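Local coordinates for protein A putative transcriptional regulator (Rhodococcus sp., PDB 2HKU) that probably binds DNA through a TetR-type helix-turn-helix and regulates transcription, at residues E112-A117 with D133-L138. Residues are numbered along the deposited sequence; the frame is centred on the assembly and turned at random.
Sequences ELFTSA and DTLRTL. With EDO (1,2-ethanediol), chain H.
Phe114 joins segments 112-117 and 133-138, whose axes come no closer than 12.5 Å and run at 138° to each other; Phe114 CA and Thr134 CA are the closest CA pair, 9.4 Å apart. The contact belongs to the all-helical C-terminal domain of a TetR-family regulator and ties helix 108-120 to the long helix 125-152. So wide an axis separation leaves the contact to side chains, and Phe114 supplies 81 of the 142 Å² buried. Its CB is directed at 133-138, and with CG anti to the backbone N (chi1 176°) the ring is carried on to that helix. There the outer ring atoms meet three neighbours: CE1 packs on Thr134 CG2 at 3.6 Å, while CE2 lies 3.7 Å from Leu135 CD2 and 3.8 Å from Leu138 CD1. Leu135 CD2 meets the rim of the ring in its plane; the other two approach obliquely. Thr134 presents its methyl to the ring, while its OG1 is hydrogen-bonded to Leu130 O, so a polar side chain contributes apolar surface here. Without the ring, as with an alanine here, the methyls of Thr134, Leu135 and Leu138 would probably lose their common partner and a gap would open between the helices. Ile131 also touches Phe114, whereas Phe173 and Trp169 of helix 161-181 pack against Leu135 and Leu138, respectively. On helix 108-120, Glu112 O accepts both Ser116 N and Thr115 OG1, the hydroxyl at 2.8 Å and tilted 15° from the carbonyl plane.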
loop_
_atom_site.group_PDB
_atom_site.type_symbol
_atom_site.label_atom_id
_atom_site.label_comp_id
_atom_site.label_asym_id
_atom_site.label_seq_id
_atom_site.Cartn_x
_atom_site.Cartn_y
_atom_site.Cartn_z
ATOM N N GLU A 112 7.207 3.596 3.761
ATOM C CA GLU A 112 7.177 2.153 3.978
ATOM C C GLU A 112 7.062 1.806 5.480
ATOM O O GLU A 112 6.219 0.981 5.884
ATOM C CB GLU A 112 8.381 1.491 3.317
ATOM C CG GLU A 112 8.526 0.028 3.700
ATOM C CD GLU A 112 9.828 -0.583 3.232
ATOM O OE1 GLU A 112 10.555 0.027 2.361
ATOM O OE2 GLU A 112 10.113 -1.681 3.748
ATOM N N LEU A 113 7.822 2.452 6.339
ATOM C CA LEU A 113 7.549 2.318 7.767
ATOM C C LEU A 113 6.103 2.634 8.213
ATOM O O LEU A 113 5.533 1.933 9.102
ATOM C CB LEU A 113 8.486 3.218 8.576
ATOM C CG LEU A 113 8.687 3.046 10.043
ATOM C CD1 LEU A 113 9.241 1.604 10.225
ATOM C CD2 LEU A 113 9.736 4.067 10.499
ATOM N N PHE A 114 5.502 3.677 7.635
ATOM C CA PHE A 114 4.191 4.090 8.065
ATOM C C PHE A 114 3.181 3.049 7.544
ATOM O O PHE A 114 2.215 2.739 8.237
ATOM C CB PHE A 114 3.844 5.444 7.427
ATOM C CG PHE A 114 2.439 5.915 7.746
ATOM C CD1 PHE A 114 2.030 6.116 9.069
ATOM C CD2 PHE A 114 1.542 6.198 6.699
ATOM C CE1 PHE A 114 0.735 6.578 9.364
ATOM C CE2 PHE A 114 0.272 6.689 6.963
ATOM C CZ PHE A 114 -0.188 6.858 8.280
ATOM N N THR A 115 3.374 2.548 6.313
ATOM C CA THR A 115 2.560 1.371 5.828
ATOM C C THR A 115 2.651 0.151 6.789
ATOM O O THR A 115 1.608 -0.512 7.057
ATOM C CB THR A 115 2.824 0.968 4.286
ATOM O OG1 THR A 115 4.127 0.385 4.144
ATOM C CG2 THR A 115 2.656 2.138 3.400
ATOM N N SER A 116 3.846 -0.132 7.329
ATOM C CA SER A 116 4.022 -1.233 8.311
ATOM C C SER A 116 3.315 -0.922 9.579
ATOM O O SER A 116 2.589 -1.812 10.169
ATOM C CB SER A 116 5.475 -1.561 8.609
ATOM O OG SER A 116 5.994 -2.062 7.385
ATOM N N ALA A 117 3.435 0.344 9.986
ATOM C CA ALA A 117 2.642 0.789 11.142
ATOM C C ALA A 117 1.094 0.624 10.950
ATOM O O ALA A 117 0.422 0.239 11.905
ATOM C CB ALA A 117 2.953 2.223 11.562
ATOM N N ASP A 133 -5.043 10.209 12.622
ATOM C CA ASP A 133 -4.728 11.581 12.568
ATOM C C ASP A 133 -3.696 11.860 11.482
ATOM O O ASP A 133 -3.793 12.863 10.848
ATOM C CB ASP A 133 -4.182 12.130 13.889
ATOM C CG ASP A 133 -5.326 12.502 14.923
ATOM O OD1 ASP A 133 -6.531 12.497 14.554
ATOM O OD2 ASP A 133 -4.963 12.773 16.076
ATOM N N THR A 134 -2.678 11.003 11.388
ATOM C CA THR A 134 -1.525 11.104 10.442
ATOM C C THR A 134 -2.029 11.043 9.017
ATOM O O THR A 134 -1.712 11.871 8.222
ATOM C CB THR A 134 -0.390 10.042 10.753
ATOM O OG1 THR A 134 0.080 10.243 12.105
ATOM C CG2 THR A 134 0.862 10.149 9.751
ATOM N N LEU A 135 -2.940 10.119 8.744
ATOM C CA LEU A 135 -3.580 10.004 7.457
ATOM C C LEU A 135 -4.387 11.203 7.073
ATOM O O LEU A 135 -4.306 11.625 5.949
ATOM C CB LEU A 135 -4.556 8.772 7.342
ATOM C CG LEU A 135 -4.013 7.397 7.056
ATOM C CD1 LEU A 135 -5.198 6.265 6.981
ATOM C CD2 LEU A 135 -3.180 7.434 5.757
ATOM N N ARG A 136 -5.241 11.722 7.970
ATOM C CA ARG A 136 -6.001 12.923 7.625
ATOM C C ARG A 136 -5.073 14.076 7.302
ATOM O O ARG A 136 -5.381 14.878 6.425
ATOM C CB ARG A 136 -6.793 13.372 8.850
ATOM C CG ARG A 136 -8.070 12.538 8.990
ATOM C CD ARG A 136 -8.891 12.867 10.354
ATOM N NE ARG A 136 -10.193 12.137 10.318
ATOM C CZ ARG A 136 -11.251 12.389 9.553
ATOM N NH1 ARG A 136 -11.246 13.372 8.651
ATOM N NH2 ARG A 136 -12.375 11.638 9.685
ATOM N N THR A 137 -3.991 14.201 8.061
ATOM C CA THR A 137 -3.000 15.338 7.855
ATOM C C THR A 137 -2.291 15.194 6.512
ATOM O O THR A 137 -2.049 16.215 5.838
ATOM C CB THR A 137 -1.934 15.368 8.972
ATOM O OG1 THR A 137 -2.553 15.572 10.264
ATOM C CG2 THR A 137 -0.826 16.528 8.768
ATOM N N LEU A 138 -1.846 13.952 6.153
ATOM C CA LEU A 138 -1.240 13.711 4.820
ATOM C C LEU A 138 -2.250 14.115 3.756
ATOM O O LEU A 138 -1.909 14.811 2.790
ATOM C CB LEU A 138 -0.861 12.232 4.615
ATOM C CG LEU A 138 0.243 11.626 5.456
ATOM C CD1 LEU A 138 0.551 10.125 5.284
ATOM C CD2 LEU A 138 1.589 12.481 5.115
HETATM C C1 EDO H . 4.191 -6.334 7.828
HETATM O O1 EDO H . 5.107 -7.377 7.291
HETATM C C2 EDO H . 4.724 -5.062 8.565
HETATM O O2 EDO H . 3.745 -4.584 9.615
#